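PDB 7AKC: phenolpthiocerol synthesis type-I polyketide synthase ppsA from Mycobacterium bovis, which probably extends long-chain or hydroxyphenyl fatty acyl starters for phthiocerol and phenolphthiocerol lipids, the present chain being its extender-selecting acyltransferase domain. Local coordinates for residues Ile83-Ile88 against Arg132-Arg137; Arg139-Leu144 against Ile209-His214. All blocks are in the same frame, centred on the assembly; numbering follows the deposited sequence.

Contact 1: Ile83-Ile88 against Arg132-Arg137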
ATOM      1  N   ILE A  83       2.936   5.156 -15.329  1.00 46.12           N
ATOM      2  CA  ILE A  83       3.702   5.132 -14.073  1.00 46.64           C
ATOM      3  C   ILE A  83       3.443   3.852 -13.260  1.00 46.66           C
ATOM      4  O   ILE A  83       4.404   3.199 -12.833  1.00 47.30           O
ATOM      5  CB  ILE A  83       3.491   6.431 -13.258  1.00 46.26           C
ATOM      6  CG1 ILE A  83       4.338   7.561 -13.850  1.00 46.66           C
ATOM      7  CG2 ILE A  83       3.807   6.249 -11.755  1.00 46.04           C
ATOM      8  CD1 ILE A  83       3.764   8.970 -13.673  1.00 47.86           C
ATOM      9  N   GLN A  84       2.167   3.467 -13.080  1.00 45.93           N
ATOM     10  CA  GLN A  84       1.841   2.255 -12.317  1.00 46.03           C
ATOM     11  C   GLN A  84       2.348   0.987 -13.000  1.00 48.13           C
ATOM     12  O   GLN A  84       2.762   0.061 -12.315  1.00 48.11           O
ATOM     13  CB  GLN A  84       0.335   2.165 -12.004  1.00 45.55           C
ATOM     14  CG  GLN A  84      -0.172   3.254 -11.053  1.00 46.14           C
ATOM     15  CD  GLN A  84       0.511   3.219  -9.713  1.00 48.52           C
ATOM     16  OE1 GLN A  84       0.840   2.152  -9.179  1.00 52.02           O
ATOM     17  NE2 GLN A  84       0.744   4.365  -9.126  1.00 46.16           N
ATOM     18  N   LEU A  85       2.408   0.971 -14.353  1.00 49.75           N
ATOM     19  CA  LEU A  85       2.927  -0.172 -15.095  1.00 52.13           C
ATOM     20  C   LEU A  85       4.451  -0.314 -14.940  1.00 52.92           C
ATOM     21  O   LEU A  85       4.946  -1.432 -14.724  1.00 53.40           O
ATOM     22  CB  LEU A  85       2.511  -0.113 -16.564  1.00 53.56           C
ATOM     23  CG  LEU A  85       1.028  -0.409 -16.795  1.00 56.19           C
ATOM     24  CD1 LEU A  85       0.621  -0.064 -18.229  1.00 56.55           C
ATOM     25  CD2 LEU A  85       0.701  -1.865 -16.442  1.00 57.25           C
ATOM     26  N   GLY A  86       5.171   0.808 -14.981  1.00 52.00           N
ATOM     27  CA  GLY A  86       6.609   0.801 -14.736  1.00 52.13           C
ATOM     28  C   GLY A  86       6.899   0.395 -13.292  1.00 52.29           C
ATOM     29  O   GLY A  86       7.866  -0.331 -13.034  1.00 53.81           O
ATOM     30  N   LEU A  87       6.048   0.833 -12.339  1.00 50.87           N
ATOM     31  CA  LEU A  87       6.226   0.437 -10.942  1.00 50.89           C
ATOM     32  C   LEU A  87       6.125  -1.089 -10.751  1.00 51.41           C
ATOM     33  O   LEU A  87       7.103  -1.695 -10.284  1.00 52.04           O
ATOM     34  CB  LEU A  87       5.265   1.198 -10.022  1.00 51.82           C
ATOM     35  CG  LEU A  87       5.677   2.644  -9.747  1.00 53.94           C
ATOM     36  CD1 LEU A  87       4.580   3.419  -9.031  1.00 54.61           C
ATOM     37  CD2 LEU A  87       6.952   2.690  -8.949  1.00 55.13           C
ATOM     38  N   ILE A  88       5.012  -1.730 -11.179  1.00 51.23           N
ATOM     39  CA  ILE A  88       4.884  -3.192 -11.026  1.00 52.61           C
ATOM     40  C   ILE A  88       5.907  -3.959 -11.894  1.00 55.35           C
ATOM     41  O   ILE A  88       6.388  -5.012 -11.479  1.00 55.59           O
ATOM     42  CB  ILE A  88       3.442  -3.716 -11.227  1.00 51.14           C
ATOM     43  CG1 ILE A  88       3.320  -5.208 -10.835  1.00 50.79           C
ATOM     44  CG2 ILE A  88       2.951  -3.445 -12.654  1.00 50.92           C
ATOM     45  CD1 ILE A  88       1.949  -5.787 -10.898  1.00 50.86           C
ATOM     46  N   ARG A 132      -3.017  -6.740 -15.814  1.00 68.61           N
ATOM     47  CA  ARG A 132      -4.369  -6.463 -16.274  1.00 67.18           C
ATOM     48  C   ARG A 132      -5.120  -5.716 -15.179  1.00 62.59           C
ATOM     49  O   ARG A 132      -5.788  -4.724 -15.475  1.00 62.20           O
ATOM     50  CB  ARG A 132      -5.094  -7.757 -16.611  1.00 71.21           C
ATOM     51  CG  ARG A 132      -6.389  -7.536 -17.384  1.00 78.13           C
ATOM     52  CD  ARG A 132      -7.324  -8.673 -17.056  1.00 84.43           C
ATOM     53  NE  ARG A 132      -8.701  -8.414 -17.471  1.00 90.17           N
ATOM     54  CZ  ARG A 132      -9.711  -9.253 -17.255  1.00 94.31           C
ATOM     55  NH1 ARG A 132     -10.930  -8.960 -17.688  1.00 94.63           N
ATOM     56  NH2 ARG A 132      -9.507 -10.399 -16.609  1.00 94.10           N
ATOM     57  N   VAL A 133      -4.962  -6.126 -13.908  1.00 59.84           N
ATOM     58  CA  VAL A 133      -5.583  -5.387 -12.803  1.00 56.97           C
ATOM     59  C   VAL A 133      -5.012  -3.957 -12.763  1.00 54.66           C
ATOM     60  O   VAL A 133      -5.772  -3.005 -12.702  1.00 53.71           O
ATOM     61  CB  VAL A 133      -5.409  -6.106 -11.441  1.00 56.76           C
ATOM     62  CG1 VAL A 133      -5.884  -5.221 -10.294  1.00 55.65           C
ATOM     63  CG2 VAL A 133      -6.162  -7.421 -11.437  1.00 57.53           C
ATOM     64  N   THR A 134      -3.686  -3.834 -12.928  1.00 53.20           N
ATOM     65  CA  THR A 134      -2.992  -2.553 -12.904  1.00 51.89           C
ATOM     66  C   THR A 134      -3.511  -1.629 -13.976  1.00 50.52           C
ATOM     67  O   THR A 134      -3.931  -0.532 -13.652  1.00 47.85           O
ATOM     68  CB  THR A 134      -1.465  -2.749 -13.007  1.00 52.69           C
ATOM     69  OG1 THR A 134      -1.048  -3.624 -11.951  1.00 52.36           O
ATOM     70  CG2 THR A 134      -0.722  -1.425 -12.880  1.00 52.45           C
ATOM     71  N   ALA A 135      -3.563  -2.099 -15.239  1.00 50.93           N
ATOM     72  CA  ALA A 135      -4.060  -1.302 -16.352  1.00 52.76           C
ATOM     73  C   ALA A 135      -5.543  -0.975 -16.221  1.00 52.79           C
ATOM     74  O   ALA A 135      -5.914   0.163 -16.468  1.00 53.73           O
ATOM     75  CB  ALA A 135      -3.761  -1.997 -17.697  1.00 54.08           C
ATOM     76  N   THR A 136      -6.385  -1.941 -15.825  1.00 51.73           N
ATOM     77  CA  THR A 136      -7.826  -1.706 -15.677  1.00 50.67           C
ATOM     78  C   THR A 136      -8.090  -0.623 -14.613  1.00 45.36           C
ATOM     79  O   THR A 136      -8.663   0.422 -14.919  1.00 46.33           O
ATOM     80  CB  THR A 136      -8.569  -3.032 -15.401  1.00 54.88           C
ATOM     81  OG1 THR A 136      -8.580  -3.819 -16.571  1.00 59.69           O
ATOM     82  CG2 THR A 136      -9.988  -2.824 -14.926  1.00 55.58           C
ATOM     83  N   ARG A 137      -7.551  -0.813 -13.418  1.00 40.58           N
ATOM     84  CA  ARG A 137      -7.681   0.138 -12.312  1.00 37.88           C
ATOM     85  C   ARG A 137      -7.097   1.513 -12.669  1.00 37.09           C
ATOM     86  O   ARG A 137      -7.757   2.521 -12.403  1.00 37.10           O
ATOM     87  CB  ARG A 137      -6.996  -0.431 -11.061  1.00 36.28           C
ATOM     88  CG  ARG A 137      -7.127   0.416  -9.804  1.00 36.34           C
ATOM     89  CD  ARG A 137      -6.413  -0.270  -8.625  1.00 35.43           C
ATOM     90  NE  ARG A 137      -5.015  -0.597  -8.932  1.00 37.35           N
ATOM     91  CZ  ARG A 137      -4.229  -1.345  -8.155  1.00 38.86           C
ATOM     92  NH1 ARG A 137      -4.708  -1.892  -7.044  1.00 39.66           N
ATOM     93  NH2 ARG A 137      -2.947  -1.499  -8.453  1.00 38.48           N
TER
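Thr-134 is the residue on which Gln-84, Leu-85 and Ile-88 converge, in a near-antiparallel packing of helix 79-100 against helix 127-141 within the acyltransferase domain. The two short axes run at 162° to each other and come within 9.6 Å, and the backbones are closest at Leu-85 and Thr-134, whose CA atoms are 6.7 Å apart. The pair illustrates how one small beta-branched residue can carry the largest share of a helix interface that contains no hydrogen bond between its two segments.

The tight part lies around the methyl of Thr-134. With chi1 at -56° placing OG1 beside the backbone N, CG2 lies anti to that N and reaches the opposing helix, where it rests 3.8 Å from Gln-84 CB. Leu-85 runs past the threonine in the opposite direction, and its CD2 lies 3.9 Å from the same methyl. Of the glutamine side chain CB does the touching, joined by the backbone O, 3.8 Å from Thr-134 CG2; beyond CB the chain bends at chi2, and the side chain goes on to meet Arg-30 and Ser-138. Val-116 and Ala-117 of helix 115-121 cover the buried flank, packing on Thr-134 and Ile-88 respectively.

On the looser flank, Leu-85 and Ala-135 both remain partly exposed to solvent. The methyl CB of Ala-135 stays 4.6 Å from Leu-85 CD2, so this flank is brushed rather than interlocked, and the residue gives up much less surface to the contact than Thr-134 does.

Back on the buried flank, Ile-88 crosses the threonine with an extended chain. The hydroxyl it meets is already occupied, because Thr-134 OG1 bonds to the carbonyl O of Gly-130 one turn earlier in its own helix. What Ile-88 adds is purely apolar cover, its CD1 lying 3.8 Å from Thr-134 OG1.

Contact 2: Arg139-Leu144 against Ile209-His214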
ATOM      1  N   ARG A 139      -6.695   2.967 -15.600  1.00 38.04           N
ATOM      2  CA  ARG A 139      -7.526   3.606 -16.626  1.00 40.13           C
ATOM      3  C   ARG A 139      -8.796   4.173 -15.962  1.00 38.79           C
ATOM      4  O   ARG A 139      -9.155   5.330 -16.219  1.00 38.29           O
ATOM      5  CB  ARG A 139      -7.847   2.577 -17.730  1.00 44.62           C
ATOM      6  CG  ARG A 139      -8.945   2.991 -18.707  1.00 50.60           C
ATOM      7  CD  ARG A 139      -8.812   2.156 -19.991  1.00 56.43           C
ATOM      8  N   LEU A 140      -9.390   3.412 -14.999  1.00 36.72           N
ATOM      9  CA  LEU A 140     -10.564   3.921 -14.287  1.00 35.72           C
ATOM     10  C   LEU A 140     -10.260   5.111 -13.380  1.00 32.10           C
ATOM     11  O   LEU A 140     -11.123   5.959 -13.170  1.00 32.29           O
ATOM     12  CB  LEU A 140     -11.178   2.814 -13.433  1.00 37.31           C
ATOM     13  CG  LEU A 140     -11.899   1.740 -14.240  1.00 40.92           C
ATOM     14  CD1 LEU A 140     -12.312   0.566 -13.337  1.00 41.96           C
ATOM     15  CD2 LEU A 140     -13.107   2.328 -14.994  1.00 42.83           C
ATOM     16  N   MET A 141      -9.043   5.167 -12.859  1.00 29.37           N
ATOM     17  CA  MET A 141      -8.659   6.228 -11.892  1.00 27.41           C
ATOM     18  C   MET A 141      -8.177   7.484 -12.629  1.00 27.71           C
ATOM     19  O   MET A 141      -8.334   8.564 -12.081  1.00 27.06           O
ATOM     20  CB  MET A 141      -7.545   5.703 -10.981  1.00 27.30           C
ATOM     21  CG  MET A 141      -8.049   4.800  -9.879  1.00 27.80           C
ATOM     22  SD  MET A 141      -6.722   3.908  -9.042  1.00 31.86           S
ATOM     23  CE  MET A 141      -6.105   5.175  -7.939  1.00 29.40           C
ATOM     24  N   ALA A 142      -7.642   7.327 -13.842  1.00 28.12           N
ATOM     25  CA  ALA A 142      -7.067   8.448 -14.552  1.00 29.40           C
ATOM     26  C   ALA A 142      -7.956   9.706 -14.649  1.00 29.09           C
ATOM     27  O   ALA A 142      -7.410  10.797 -14.495  1.00 29.02           O
ATOM     28  CB  ALA A 142      -6.602   8.015 -15.947  1.00 31.64           C
ATOM     29  N   PRO A 143      -9.282   9.631 -14.921  1.00 29.79           N
ATOM     30  CA  PRO A 143     -10.066  10.874 -15.040  1.00 29.38           C
ATOM     31  C   PRO A 143     -10.099  11.682 -13.715  1.00 26.95           C
ATOM     32  O   PRO A 143     -10.423  12.871 -13.737  1.00 26.83           O
ATOM     33  CB  PRO A 143     -11.452  10.361 -15.415  1.00 31.47           C
ATOM     34  CG  PRO A 143     -11.202   9.049 -16.127  1.00 31.97           C
ATOM     35  CD  PRO A 143     -10.114   8.461 -15.253  1.00 31.01           C
ATOM     36  N   LEU A 144      -9.634  11.093 -12.615  1.00 25.88           N
ATOM     37  CA  LEU A 144      -9.616  11.784 -11.290  1.00 26.50           C
ATOM     38  C   LEU A 144      -8.231  12.381 -11.037  1.00 28.47           C
ATOM     39  O   LEU A 144      -7.998  12.870  -9.931  1.00 29.58           O
ATOM     40  CB  LEU A 144     -10.005  10.775 -10.207  1.00 27.19           C
ATOM     41  CG  LEU A 144     -11.394  10.161 -10.357  1.00 29.64           C
ATOM     42  CD1 LEU A 144     -11.746   9.315  -9.151  1.00 29.66           C
ATOM     43  CD2 LEU A 144     -12.443  11.237 -10.572  1.00 32.08           C
ATOM     44  N   ILE A 209       0.591  12.462  -5.273  1.00 39.44           N
ATOM     45  CA  ILE A 209       0.181  11.218  -5.945  1.00 37.45           C
ATOM     46  C   ILE A 209      -0.688  11.533  -7.175  1.00 34.95           C
ATOM     47  O   ILE A 209      -1.441  12.488  -7.154  1.00 35.51           O
ATOM     48  CB  ILE A 209      -0.592  10.311  -4.922  1.00 37.99           C
ATOM     49  CG1 ILE A 209      -0.810   8.903  -5.470  1.00 39.72           C
ATOM     50  CG2 ILE A 209      -1.913  10.964  -4.450  1.00 37.71           C
ATOM     51  CD1 ILE A 209      -0.960   7.782  -4.327  1.00 41.61           C
ATOM     52  N   GLU A 210      -0.591  10.737  -8.244  1.00 33.46           N
ATOM     53  CA  GLU A 210      -1.343  10.976  -9.486  1.00 33.00           C
ATOM     54  C   GLU A 210      -2.836  11.024  -9.224  1.00 31.55           C
ATOM     55  O   GLU A 210      -3.509  11.934  -9.710  1.00 33.23           O
ATOM     56  CB  GLU A 210      -1.028   9.923 -10.577  1.00 34.38           C
ATOM     57  CG  GLU A 210       0.362  10.008 -11.185  1.00 38.56           C
ATOM     58  CD  GLU A 210       1.576   9.808 -10.293  1.00 46.54           C
ATOM     59  OE1 GLU A 210       1.467   9.132  -9.241  1.00 49.31           O
ATOM     60  OE2 GLU A 210       2.658  10.306 -10.671  1.00 47.50           O
ATOM     61  N   VAL A 211      -3.319  10.022  -8.485  1.00 28.52           N
ATOM     62  CA  VAL A 211      -4.755   9.912  -8.105  1.00 27.10           C
ATOM     63  C   VAL A 211      -4.769   9.352  -6.682  1.00 26.47           C
ATOM     64  O   VAL A 211      -4.096   8.367  -6.435  1.00 27.69           O
ATOM     65  CB  VAL A 211      -5.570   8.992  -9.030  1.00 27.58           C
ATOM     66  CG1 VAL A 211      -6.991   8.796  -8.524  1.00 28.43           C
ATOM     67  CG2 VAL A 211      -5.591   9.469 -10.468  1.00 26.37           C
ATOM     68  N   ALA A 212      -5.519   9.985  -5.798  1.00 25.04           N
ATOM     69  CA  ALA A 212      -5.567   9.535  -4.394  1.00 22.96           C
ATOM     70  C   ALA A 212      -6.589   8.421  -4.236  1.00 23.03           C
ATOM     71  O   ALA A 212      -7.768   8.647  -4.445  1.00 22.44           O
ATOM     72  CB  ALA A 212      -5.860  10.687  -3.483  1.00 23.76           C
ATOM     73  N   PRO A 213      -6.156   7.209  -3.853  1.00 23.05           N
ATOM     74  CA  PRO A 213      -7.087   6.162  -3.573  1.00 22.70           C
ATOM     75  C   PRO A 213      -7.444   6.182  -2.076  1.00 22.51           C
ATOM     76  O   PRO A 213      -7.137   7.133  -1.419  1.00 23.76           O
ATOM     77  CB  PRO A 213      -6.286   4.925  -4.011  1.00 24.29           C
ATOM     78  CG  PRO A 213      -4.828   5.341  -4.090  1.00 25.35           C
ATOM     79  CD  PRO A 213      -4.771   6.791  -3.674  1.00 23.15           C
ATOM     80  N   HIS A 214      -8.133   5.153  -1.593  1.00 22.06           N
ATOM     81  CA  HIS A 214      -8.422   5.002  -0.140  1.00 21.73           C
ATOM     82  C   HIS A 214      -9.266   6.154   0.401  1.00 22.49           C
ATOM     83  O   HIS A 214      -9.017   6.576   1.528  1.00 22.46           O
ATOM     84  CB  HIS A 214      -7.148   4.686   0.638  1.00 22.51           C
ATOM     85  CG  HIS A 214      -6.282   3.747  -0.114  1.00 20.94           C
ATOM     86  ND1 HIS A 214      -6.708   2.494  -0.466  1.00 21.99           N
ATOM     87  CD2 HIS A 214      -5.059   3.900  -0.647  1.00 23.50           C
ATOM     88  CE1 HIS A 214      -5.772   1.895  -1.157  1.00 24.62           C
ATOM     89  NE2 HIS A 214      -4.769   2.735  -1.286  1.00 25.06           N
TER
HETATM   90  O   HOH W   1      -7.335  12.132  -7.349  1.00 27.80           O
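Leu-144 and Val-211 bring the backbones to 6.1 Å between CA atoms, where the 3-10 segment 142-144 that follows helix 127-141 passes the irregular chain 209-214. Val-211 points into this corner with both methyls. CG2 makes the closest approach, 3.3 Å from Met-141 O, a carbonyl that also accepts the 3-10 bond from Leu-144 N. CG1 lies near that oxygen too while meeting the side chains, with Leu-144 CB at 4.0 Å. Met-141 completes the apolar cluster: its chain turns at chi3 (80°) and swings CE across Val-211, 3.8 Å from CG1. The same methyl lies 3.9 Å from Pro-213 CB, and that proline carbon in turn sits over one face of the His-214 ring, offset toward its rim.

A single water bridges the backbones, donating to Leu-144 O and accepting a longer bond from Ala-212 N at 3.2 Å. Side chain meets side chain through carbon and no direct hydrogen bond forms, while the bridging solvent molecule supplies a polar partner to one backbone group on each side. Shape rather than hydrogen-bond pairing joins the two segments, and Pro-213 carries the packing on to the face of the His-214 ring.

In the fold
Both contacts draw on helix 127-141, contact 1 on its middle and contact 2 on its C-terminal portion, and their centres are 12 Å apart. Helix 79-100 also spans them: Ile-83 CD1 packs 3.5 Å from Glu-210 OE2, a carboxylate that forms a salt bridge with Arg-30. Both sets of packing lead toward the GxSxG turn of Ser-112, which is consistent with a nucleophile elbow. Gln-84 of contact 1 comes near this turn, and Pro-213 of contact 2 touches it. His-214 bonds Ser-112 through NE2, as in the serine-histidine dyad of acyltransferases, while its ND1 is held by Asn-266 O.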